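Local coordinates for protein inactive glucansucrase (Lactobacillus reuteri, PDB 5JBD) that is an inactive glucansucrase of glycoside hydrolase family 70, built round a circularly permuted TIM-type barrel and carrying a bound calcium ion, at residues 446-454 and 482-490; 686-695 and 742-750. All blocks are in the same frame, centred on the assembly; numbering follows the deposited sequence.

Contact 1: residues 446-454 and 482-490; sequences VPAQYAILL and YYDAITTLM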
loop_
_atom_site.group_PDB
_atom_site.type_symbol
_atom_site.label_atom_id
_atom_site.label_comp_id
_atom_site.label_asym_id
_atom_site.label_seq_id
_atom_site.Cartn_x
_atom_site.Cartn_y
_atom_site.Cartn_z
ATOM N N VAL A 446 -10.329 -13.984 -18.616
ATOM C CA VAL A 446 -10.267 -14.048 -17.153
ATOM C C VAL A 446 -10.577 -15.466 -16.628
ATOM O O VAL A 446 -9.838 -15.982 -15.767
ATOM C CB VAL A 446 -11.123 -12.947 -16.478
ATOM C CG1 VAL A 446 -11.167 -13.129 -14.961
ATOM C CG2 VAL A 446 -10.533 -11.576 -16.806
ATOM N N PRO A 447 -11.630 -16.116 -17.155
ATOM C CA PRO A 447 -11.901 -17.492 -16.723
ATOM C C PRO A 447 -10.735 -18.465 -16.940
ATOM O O PRO A 447 -10.414 -19.236 -16.035
ATOM C CB PRO A 447 -13.111 -17.893 -17.559
ATOM C CG PRO A 447 -13.836 -16.607 -17.792
ATOM C CD PRO A 447 -12.718 -15.605 -18.005
ATOM N N ALA A 448 -10.081 -18.390 -18.094
ATOM C CA ALA A 448 -8.918 -19.252 -18.358
ATOM C C ALA A 448 -7.719 -18.919 -17.454
ATOM O O ALA A 448 -6.988 -19.826 -17.035
ATOM C CB ALA A 448 -8.529 -19.196 -19.844
ATOM N N GLN A 449 -7.495 -17.638 -17.170
ATOM C CA GLN A 449 -6.436 -17.260 -16.248
ATOM C C GLN A 449 -6.663 -17.949 -14.906
ATOM O O GLN A 449 -5.731 -18.546 -14.354
ATOM C CB GLN A 449 -6.323 -15.749 -16.080
ATOM C CG GLN A 449 -5.757 -15.056 -17.312
ATOM C CD GLN A 449 -5.537 -13.565 -17.127
ATOM O OE1 GLN A 449 -4.798 -13.139 -16.233
ATOM N NE2 GLN A 449 -6.162 -12.760 -17.989
ATOM N N TYR A 450 -7.907 -17.903 -14.412
ATOM C CA TYR A 450 -8.254 -18.603 -13.166
ATOM C C TYR A 450 -8.187 -20.128 -13.262
ATOM O O TYR A 450 -7.831 -20.799 -12.285
ATOM C CB TYR A 450 -9.639 -18.163 -12.639
ATOM C CG TYR A 450 -9.564 -16.963 -11.731
ATOM C CD1 TYR A 450 -9.164 -17.108 -10.401
ATOM C CD2 TYR A 450 -9.859 -15.674 -12.195
ATOM C CE1 TYR A 450 -9.073 -16.008 -9.557
ATOM C CE2 TYR A 450 -9.767 -14.566 -11.356
ATOM C CZ TYR A 450 -9.376 -14.735 -10.040
ATOM O OH TYR A 450 -9.266 -13.654 -9.194
ATOM N N ALA A 451 -8.560 -20.686 -14.409
ATOM C CA ALA A 451 -8.496 -22.142 -14.596
ATOM C C ALA A 451 -7.058 -22.655 -14.467
ATOM O O ALA A 451 -6.831 -23.721 -13.878
ATOM C CB ALA A 451 -9.077 -22.546 -15.933
ATOM N N ILE A 452 -6.104 -21.889 -14.996
ATOM C CA ILE A 452 -4.684 -22.189 -14.839
ATOM C C ILE A 452 -4.256 -21.999 -13.380
ATOM O O ILE A 452 -3.678 -22.913 -12.772
ATOM C CB ILE A 452 -3.804 -21.315 -15.789
ATOM C CG1 ILE A 452 -4.052 -21.668 -17.268
ATOM C CG2 ILE A 452 -2.322 -21.413 -15.434
ATOM C CD1 ILE A 452 -3.555 -23.042 -17.702
ATOM N N LEU A 453 -4.554 -20.818 -12.817
ATOM C CA LEU A 453 -4.188 -20.513 -11.439
ATOM C C LEU A 453 -4.679 -21.585 -10.446
ATOM O O LEU A 453 -3.926 -22.026 -9.578
ATOM C CB LEU A 453 -4.735 -19.148 -11.004
ATOM C CG LEU A 453 -4.080 -18.617 -9.709
ATOM C CD1 LEU A 453 -2.819 -17.841 -10.033
ATOM C CD2 LEU A 453 -5.044 -17.740 -8.919
ATOM N N LEU A 454 -5.926 -22.000 -10.587
ATOM C CA LEU A 454 -6.547 -22.895 -9.615
ATOM C C LEU A 454 -6.221 -24.377 -9.803
ATOM O O LEU A 454 -6.528 -25.185 -8.923
ATOM C CB LEU A 454 -8.057 -22.667 -9.596
ATOM C CG LEU A 454 -8.455 -21.256 -9.095
ATOM C CD1 LEU A 454 -9.929 -20.986 -9.359
ATOM C CD2 LEU A 454 -8.152 -21.070 -7.612
ATOM N N TYR A 482 -17.870 -12.580 -14.014
ATOM C CA TYR A 482 -17.031 -13.783 -13.884
ATOM C C TYR A 482 -17.323 -14.662 -12.664
ATOM O O TYR A 482 -16.647 -15.670 -12.474
ATOM C CB TYR A 482 -15.551 -13.396 -13.911
ATOM C CG TYR A 482 -15.156 -12.623 -15.139
ATOM C CD1 TYR A 482 -15.403 -13.136 -16.418
ATOM C CD2 TYR A 482 -14.528 -11.368 -15.044
ATOM C CE1 TYR A 482 -15.053 -12.417 -17.549
ATOM C CE2 TYR A 482 -14.179 -10.647 -16.183
ATOM C CZ TYR A 482 -14.436 -11.188 -17.433
ATOM O OH TYR A 482 -14.076 -10.483 -18.569
ATOM N N TYR A 483 -18.334 -14.316 -11.861
ATOM C CA TYR A 483 -18.642 -15.082 -10.629
ATOM C C TYR A 483 -18.879 -16.578 -10.900
ATOM O O TYR A 483 -18.314 -17.443 -10.202
ATOM C CB TYR A 483 -19.850 -14.472 -9.874
ATOM C CG TYR A 483 -20.244 -15.227 -8.601
ATOM C CD1 TYR A 483 -21.047 -16.367 -8.658
ATOM C CD2 TYR A 483 -19.796 -14.808 -7.345
ATOM C CE1 TYR A 483 -21.386 -17.070 -7.518
ATOM C CE2 TYR A 483 -20.155 -15.492 -6.199
ATOM C CZ TYR A 483 -20.950 -16.615 -6.292
ATOM O OH TYR A 483 -21.309 -17.306 -5.173
ATOM N N ASP A 484 -19.709 -16.891 -11.898
ATOM C CA ASP A 484 -20.094 -18.289 -12.128
ATOM C C ASP A 484 -18.885 -19.143 -12.537
ATOM O O ASP A 484 -18.695 -20.255 -12.024
ATOM C CB ASP A 484 -21.207 -18.399 -13.176
ATOM C CG ASP A 484 -22.577 -17.988 -12.645
ATOM O OD1 ASP A 484 -22.785 -17.923 -11.420
ATOM O OD2 ASP A 484 -23.458 -17.738 -13.480
ATOM N N ALA A 485 -18.065 -18.615 -13.437
ATOM C CA ALA A 485 -16.890 -19.329 -13.909
ATOM C C ALA A 485 -15.893 -19.567 -12.795
ATOM O O ALA A 485 -15.451 -20.698 -12.582
ATOM C CB ALA A 485 -16.218 -18.562 -15.041
ATOM N N ILE A 486 -15.570 -18.502 -12.062
ATOM C CA ILE A 486 -14.520 -18.588 -11.038
ATOM C C ILE A 486 -14.948 -19.502 -9.883
ATOM O O ILE A 486 -14.159 -20.359 -9.462
ATOM C CB ILE A 486 -14.053 -17.206 -10.563
ATOM C CG1 ILE A 486 -13.501 -16.413 -11.757
ATOM C CG2 ILE A 486 -12.983 -17.352 -9.482
ATOM C CD1 ILE A 486 -13.274 -14.941 -11.503
ATOM N N THR A 487 -16.196 -19.366 -9.418
ATOM C CA THR A 487 -16.700 -20.205 -8.314
ATOM C C THR A 487 -16.854 -21.671 -8.702
ATOM O O THR A 487 -16.600 -22.568 -7.887
ATOM C CB THR A 487 -18.005 -19.667 -7.695
ATOM O OG1 THR A 487 -19.024 -19.542 -8.699
ATOM C CG2 THR A 487 -17.763 -18.323 -7.037
ATOM N N THR A 488 -17.247 -21.934 -9.947
ATOM C CA THR A 488 -17.227 -23.308 -10.462
ATOM C C THR A 488 -15.814 -23.918 -10.351
ATOM O O THR A 488 -15.652 -25.040 -9.890
ATOM C CB THR A 488 -17.761 -23.373 -11.911
ATOM O OG1 THR A 488 -19.080 -22.838 -11.935
ATOM C CG2 THR A 488 -17.825 -24.807 -12.425
ATOM N N LEU A 489 -14.803 -23.155 -10.743
ATOM C CA LEU A 489 -13.419 -23.620 -10.646
ATOM C C LEU A 489 -12.969 -23.788 -9.181
ATOM O O LEU A 489 -12.240 -24.738 -8.847
ATOM C CB LEU A 489 -12.484 -22.656 -11.393
ATOM C CG LEU A 489 -12.671 -22.588 -12.915
ATOM C CD1 LEU A 489 -11.946 -21.365 -13.490
ATOM C CD2 LEU A 489 -12.172 -23.880 -13.563
ATOM N N MET A 490 -13.409 -22.877 -8.313
ATOM C CA MET A 490 -13.030 -22.914 -6.890
ATOM C C MET A 490 -13.566 -24.176 -6.198
ATOM O O MET A 490 -12.807 -24.891 -5.536
ATOM C CB MET A 490 -13.504 -21.646 -6.183
ATOM C CG MET A 490 -12.722 -20.400 -6.560
ATOM S SD MET A 490 -13.502 -18.892 -5.948
ATOM C CE MET A 490 -13.015 -18.930 -4.219
HETATM O O HOH W 1 -12.548 -12.496 -20.007
#
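V446 lies across one face of the Y482 ring. Its CB sits nearly above the ring centre, 3.8 Å from the centroid, in a CH-pi contact. The two methyls spread to different parts of the ring: V446 CG1 meets Y482 CD2 at 3.8 Å, while CG2 goes to the CE2 side. P447 approaches the same ring obliquely through CG and CD, near Y482 CD1 and CE1. Its CB also touches A485 CB at 4.1 Å. The two helices begin together here, and a water joins their starts. It accepts from V446 N in the first helical turn and also hydrogen-bonds to Y482 OH.

One turn on, I486 covers a face of Y450. Its CG2 is anti to the backbone N and CG1 lies beside it (chi1 -60°), which spreads the two branches across the ring. I486 CG2 lies toward Y450 CD1, whereas the extended other branch brings I486 CD1 to 3.5 Å from Y450 CE2. V446 CG1 lies at the edge of the Y450 ring, in its plane. The phenol end is held by D467 and by the backbone N of Y464.

The axes of helix segments 446-454 and 483-490 run almost parallel, 12° apart and 9.4 Å at closest approach. The helices stand on either side of strand 460-464 in sequence and belong to the outer helical layer of the barrel. V463 touches both Y450 and M490.

L489 pushes its CD1 against the backbone of the first helix. This methyl is 3.6 Å from A451 N and also near P447 O, the two partners of one helical hydrogen bond. A451 CB flanks both L489 methyls. Further along, L454 CD1 rests on L489 CB at 3.7 Å and on M490 CG at 4.0 Å. P461 also touches L454.

Contact 2: residues 686-695 and 742-750; sequences ITDFWMAPAY and LKVQEDIVM
M691 and V744 meet at the apolar centre, on one face of the two strands. V744 CG1 is anti to its backbone N (chi1 -168°), and this branch touches M691 CG at 3.5 Å and SD at 3.6 Å. M691 CG in turn lies at the edge of the F689 ring, in its plane. L742 CD2 reaches this ring obliquely, 4.0 Å from F689 CD2. The same methyl packs on I686 CG2. L730 and L737 of helix 727-739 cover this face.

The strands are parallel. Backbone bonds alternate from K743 N to T687 O through to M691 N to Q745 O, and a weak one from D747 N to M691 O follows. Strand 688-691, helix 727-739 and strand 743-748 form a beta-alpha-beta crossover of the TIM-type barrel. The face with D688, W690 and Q745 is turned to the barrel interior.

There polar groups pair up. Q745 NE2 donates to the anti lone pair of D688 OD1 at 2.8 Å. The amide oxygen of Q745 is bound by Y319, and D688 OD2 by H650 and T687 OG1. W690 NE1 donates a hydrogen bond to D747 OD2 at 3.0 Å. The acceptor is in the indole plane, but the donor stands above the carboxylate, 49° out of its plane. Y707 also binds D747 OD2, and R281 makes a salt bridge to OD1, so the carboxylate is gripped at both oxygens.

Beyond strand 688-691 the loop 692-695 passes the carboxylate of E746. Y695 CE2 rests on V749 CG2, and a glycerol lies about 4 Å from the V749 side chain. The side chain of E746, bent at chi2 (63°), offers the syn lone pair of OE2 to A694 N at 2.9 Å. Y695 OH donates to D747 O at 2.7 Å.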
loop_
_atom_site.group_PDB
_atom_site.type_symbol
_atom_site.label_atom_id
_atom_site.label_comp_id
_atom_site.label_asym_id
_atom_site.label_seq_id
_atom_site.Cartn_x
_atom_site.Cartn_y
_atom_site.Cartn_z
ATOM N N ILE A 686 -12.264 -21.720 0.207
ATOM C CA ILE A 686 -11.299 -20.737 0.716
ATOM C C ILE A 686 -10.848 -21.225 2.087
ATOM O O ILE A 686 -11.685 -21.569 2.932
ATOM C CB ILE A 686 -11.914 -19.328 0.824
ATOM C CG1 ILE A 686 -12.268 -18.798 -0.573
ATOM C CG2 ILE A 686 -10.957 -18.377 1.511
ATOM C CD1 ILE A 686 -13.290 -17.692 -0.563
ATOM N N THR A 687 -9.538 -21.325 2.281
ATOM C CA THR A 687 -8.982 -21.766 3.561
ATOM C C THR A 687 -8.331 -20.622 4.355
ATOM O O THR A 687 -8.198 -20.723 5.579
ATOM C CB THR A 687 -7.928 -22.872 3.345
ATOM O OG1 THR A 687 -6.817 -22.334 2.631
ATOM C CG2 THR A 687 -8.505 -24.065 2.584
ATOM N N ASP A 688 -7.929 -19.555 3.659
ATOM C CA ASP A 688 -7.164 -18.466 4.245
ATOM C C ASP A 688 -7.720 -17.134 3.762
ATOM O O ASP A 688 -7.709 -16.848 2.560
ATOM C CB ASP A 688 -5.694 -18.625 3.868
ATOM C CG ASP A 688 -5.041 -19.785 4.608
ATOM O OD1 ASP A 688 -4.640 -19.600 5.785
ATOM O OD2 ASP A 688 -4.974 -20.896 4.014
ATOM N N PHE A 689 -8.201 -16.331 4.706
ATOM C CA PHE A 689 -8.951 -15.094 4.415
ATOM C C PHE A 689 -8.047 -13.898 4.671
ATOM O O PHE A 689 -7.701 -13.605 5.827
ATOM C CB PHE A 689 -10.213 -15.064 5.286
ATOM C CG PHE A 689 -11.332 -14.193 4.750
ATOM C CD1 PHE A 689 -11.447 -12.875 5.145
ATOM C CD2 PHE A 689 -12.289 -14.713 3.882
ATOM C CE1 PHE A 689 -12.475 -12.075 4.668
ATOM C CE2 PHE A 689 -13.331 -13.920 3.406
ATOM C CZ PHE A 689 -13.420 -12.601 3.799
ATOM N N TRP A 690 -7.643 -13.215 3.598
ATOM C CA TRP A 690 -6.804 -12.026 3.678
ATOM C C TRP A 690 -7.720 -10.817 3.891
ATOM O O TRP A 690 -8.507 -10.430 3.004
ATOM C CB TRP A 690 -5.913 -11.900 2.429
ATOM C CG TRP A 690 -5.243 -10.591 2.138
ATOM C CD1 TRP A 690 -5.056 -9.534 2.983
ATOM C CD2 TRP A 690 -4.672 -10.197 0.885
ATOM N NE1 TRP A 690 -4.408 -8.510 2.340
ATOM C CE2 TRP A 690 -4.162 -8.884 1.049
ATOM C CE3 TRP A 690 -4.541 -10.821 -0.359
ATOM C CZ2 TRP A 690 -3.543 -8.179 0.004
ATOM C CZ3 TRP A 690 -3.919 -10.129 -1.395
ATOM C CH2 TRP A 690 -3.418 -8.827 -1.203
ATOM N N MET A 691 -7.596 -10.219 5.073
ATOM C CA MET A 691 -8.363 -9.028 5.444
ATOM C C MET A 691 -7.567 -7.756 5.177
ATOM O O MET A 691 -6.356 -7.696 5.403
ATOM C CB MET A 691 -8.787 -9.091 6.910
ATOM C CG MET A 691 -9.608 -10.331 7.217
ATOM S SD MET A 691 -10.788 -10.211 8.576
ATOM C CE MET A 691 -11.957 -9.092 7.811
ATOM N N ALA A 692 -8.281 -6.740 4.706
ATOM C CA ALA A 692 -7.709 -5.433 4.434
ATOM C C ALA A 692 -6.968 -4.882 5.644
ATOM O O ALA A 692 -7.310 -5.221 6.780
ATOM C CB ALA A 692 -8.813 -4.461 4.022
ATOM N N PRO A 693 -5.963 -4.019 5.411
ATOM C CA PRO A 693 -5.358 -3.344 6.554
ATOM C C PRO A 693 -6.453 -2.577 7.309
ATOM O O PRO A 693 -7.156 -1.750 6.723
ATOM C CB PRO A 693 -4.355 -2.376 5.901
ATOM C CG PRO A 693 -4.903 -2.145 4.534
ATOM C CD PRO A 693 -5.454 -3.477 4.138
ATOM N N ALA A 694 -6.609 -2.889 8.594
ATOM C CA ALA A 694 -7.800 -2.513 9.340
ATOM C C ALA A 694 -7.627 -1.217 10.142
ATOM O O ALA A 694 -8.545 -0.799 10.835
ATOM C CB ALA A 694 -8.189 -3.663 10.254
ATOM N N TYR A 695 -6.487 -0.553 9.970
ATOM C CA TYR A 695 -6.032 0.558 10.812
ATOM C C TYR A 695 -6.860 1.797 10.486
ATOM O O TYR A 695 -7.475 1.878 9.412
ATOM C CB TYR A 695 -4.520 0.802 10.589
ATOM C CG TYR A 695 -3.784 -0.520 10.456
ATOM C CD1 TYR A 695 -3.688 -1.383 11.547
ATOM C CD2 TYR A 695 -3.309 -0.966 9.222
ATOM C CE1 TYR A 695 -3.091 -2.619 11.428
ATOM C CE2 TYR A 695 -2.711 -2.206 9.106
ATOM C CZ TYR A 695 -2.617 -3.032 10.215
ATOM O OH TYR A 695 -2.020 -4.273 10.125
ATOM N N LEU A 742 -12.105 -21.558 8.545
ATOM C CA LEU A 742 -11.036 -20.793 7.879
ATOM C C LEU A 742 -10.022 -20.283 8.883
ATOM O O LEU A 742 -10.320 -20.166 10.085
ATOM C CB LEU A 742 -11.611 -19.567 7.139
ATOM C CG LEU A 742 -12.246 -19.844 5.772
ATOM C CD1 LEU A 742 -13.535 -20.626 5.912
ATOM C CD2 LEU A 742 -12.476 -18.558 4.986
ATOM N N LYS A 743 -8.841 -19.945 8.381
ATOM C CA LYS A 743 -7.879 -19.127 9.112
ATOM C C LYS A 743 -7.870 -17.761 8.467
ATOM O O LYS A 743 -8.246 -17.625 7.297
ATOM C CB LYS A 743 -6.478 -19.745 9.076
ATOM C CG LYS A 743 -6.394 -21.132 9.726
ATOM C CD LYS A 743 -6.627 -21.084 11.224
ATOM C CE LYS A 743 -6.337 -22.444 11.856
ATOM N NZ LYS A 743 -7.551 -23.274 11.892
ATOM N N VAL A 744 -7.460 -16.754 9.235
ATOM C CA VAL A 744 -7.564 -15.358 8.822
ATOM C C VAL A 744 -6.224 -14.636 8.965
ATOM O O VAL A 744 -5.592 -14.699 10.025
ATOM C CB VAL A 744 -8.621 -14.619 9.680
ATOM C CG1 VAL A 744 -8.956 -13.258 9.070
ATOM C CG2 VAL A 744 -9.889 -15.455 9.846
ATOM N N GLN A 745 -5.813 -13.913 7.925
ATOM C CA GLN A 745 -4.588 -13.106 7.969
ATOM C C GLN A 745 -4.894 -11.622 7.927
ATOM O O GLN A 745 -5.867 -11.198 7.310
ATOM C CB GLN A 745 -3.643 -13.457 6.821
ATOM C CG GLN A 745 -3.102 -14.884 6.879
ATOM C CD GLN A 745 -4.053 -15.940 6.321
ATOM O OE1 GLN A 745 -4.768 -15.703 5.343
ATOM N NE2 GLN A 745 -4.078 -17.111 6.957
ATOM N N GLU A 746 -4.060 -10.829 8.592
ATOM C CA GLU A 746 -4.156 -9.365 8.521
ATOM C C GLU A 746 -3.015 -8.852 7.678
ATOM O O GLU A 746 -1.891 -9.347 7.754
ATOM C CB GLU A 746 -4.106 -8.717 9.924
ATOM C CG GLU A 746 -3.951 -7.194 9.967
ATOM C CD GLU A 746 -5.100 -6.391 9.345
ATOM O OE1 GLU A 746 -5.811 -6.892 8.428
ATOM O OE2 GLU A 746 -5.260 -5.214 9.761
ATOM N N ASP A 747 -3.340 -7.867 6.858
ATOM C CA ASP A 747 -2.383 -7.100 6.088
ATOM C C ASP A 747 -1.625 -6.211 7.063
ATOM O O ASP A 747 -2.186 -5.241 7.572
ATOM C CB ASP A 747 -3.149 -6.243 5.062
ATOM C CG ASP A 747 -2.348 -5.921 3.826
ATOM O OD1 ASP A 747 -1.134 -5.682 3.955
ATOM O OD2 ASP A 747 -2.957 -5.904 2.713
ATOM N N ILE A 748 -0.368 -6.546 7.331
ATOM C CA ILE A 748 0.465 -5.797 8.291
ATOM C C ILE A 748 1.375 -4.879 7.486
ATOM O O ILE A 748 1.956 -5.309 6.489
ATOM C CB ILE A 748 1.234 -6.709 9.292
ATOM C CG1 ILE A 748 1.923 -5.857 10.377
ATOM C CG2 ILE A 748 2.244 -7.635 8.596
ATOM C CD1 ILE A 748 2.536 -6.666 11.492
ATOM N N VAL A 749 1.483 -3.622 7.931
ATOM C CA VAL A 749 2.036 -2.540 7.112
ATOM C C VAL A 749 3.151 -1.820 7.862
ATOM O O VAL A 749 2.909 -0.799 8.512
ATOM C CB VAL A 749 0.938 -1.530 6.721
ATOM C CG1 VAL A 749 1.483 -0.454 5.774
ATOM C CG2 VAL A 749 -0.235 -2.263 6.081
ATOM N N MET A 750 4.373 -2.360 7.761
ATOM C CA MET A 750 5.548 -1.801 8.454
ATOM C C MET A 750 6.287 -0.713 7.680
ATOM O O MET A 750 7.156 -0.057 8.253
ATOM C CB MET A 750 6.537 -2.910 8.847
ATOM C CG MET A 750 6.038 -3.814 9.968
ATOM S SD MET A 750 7.123 -5.209 10.383
ATOM C CE MET A 750 6.599 -6.410 9.140
#

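Overall arrangement
The chain enters contact 1 first, through helix 446-455. It then passes strand 460-464 and returns as helix 483-496, which closes a loop of 27 residues. A long excursion follows, including the antiparallel strands 501-505 to 612-618. Strand 652-654 brings the chain back to the barrel. Contact 2 opens at 686-695 and closes after helix 727-739, across 46 residues. The two loops lie in series and neither nest nor cross. Contact 1 ties two outer helices; contact 2 ties two neighbouring barrel strands. Strand 743-748 also pairs with the much earlier strand 279-282, so the last barrel strand in the chain lies beside the first. The contacts touch where M490 CE packs on I686 CG1.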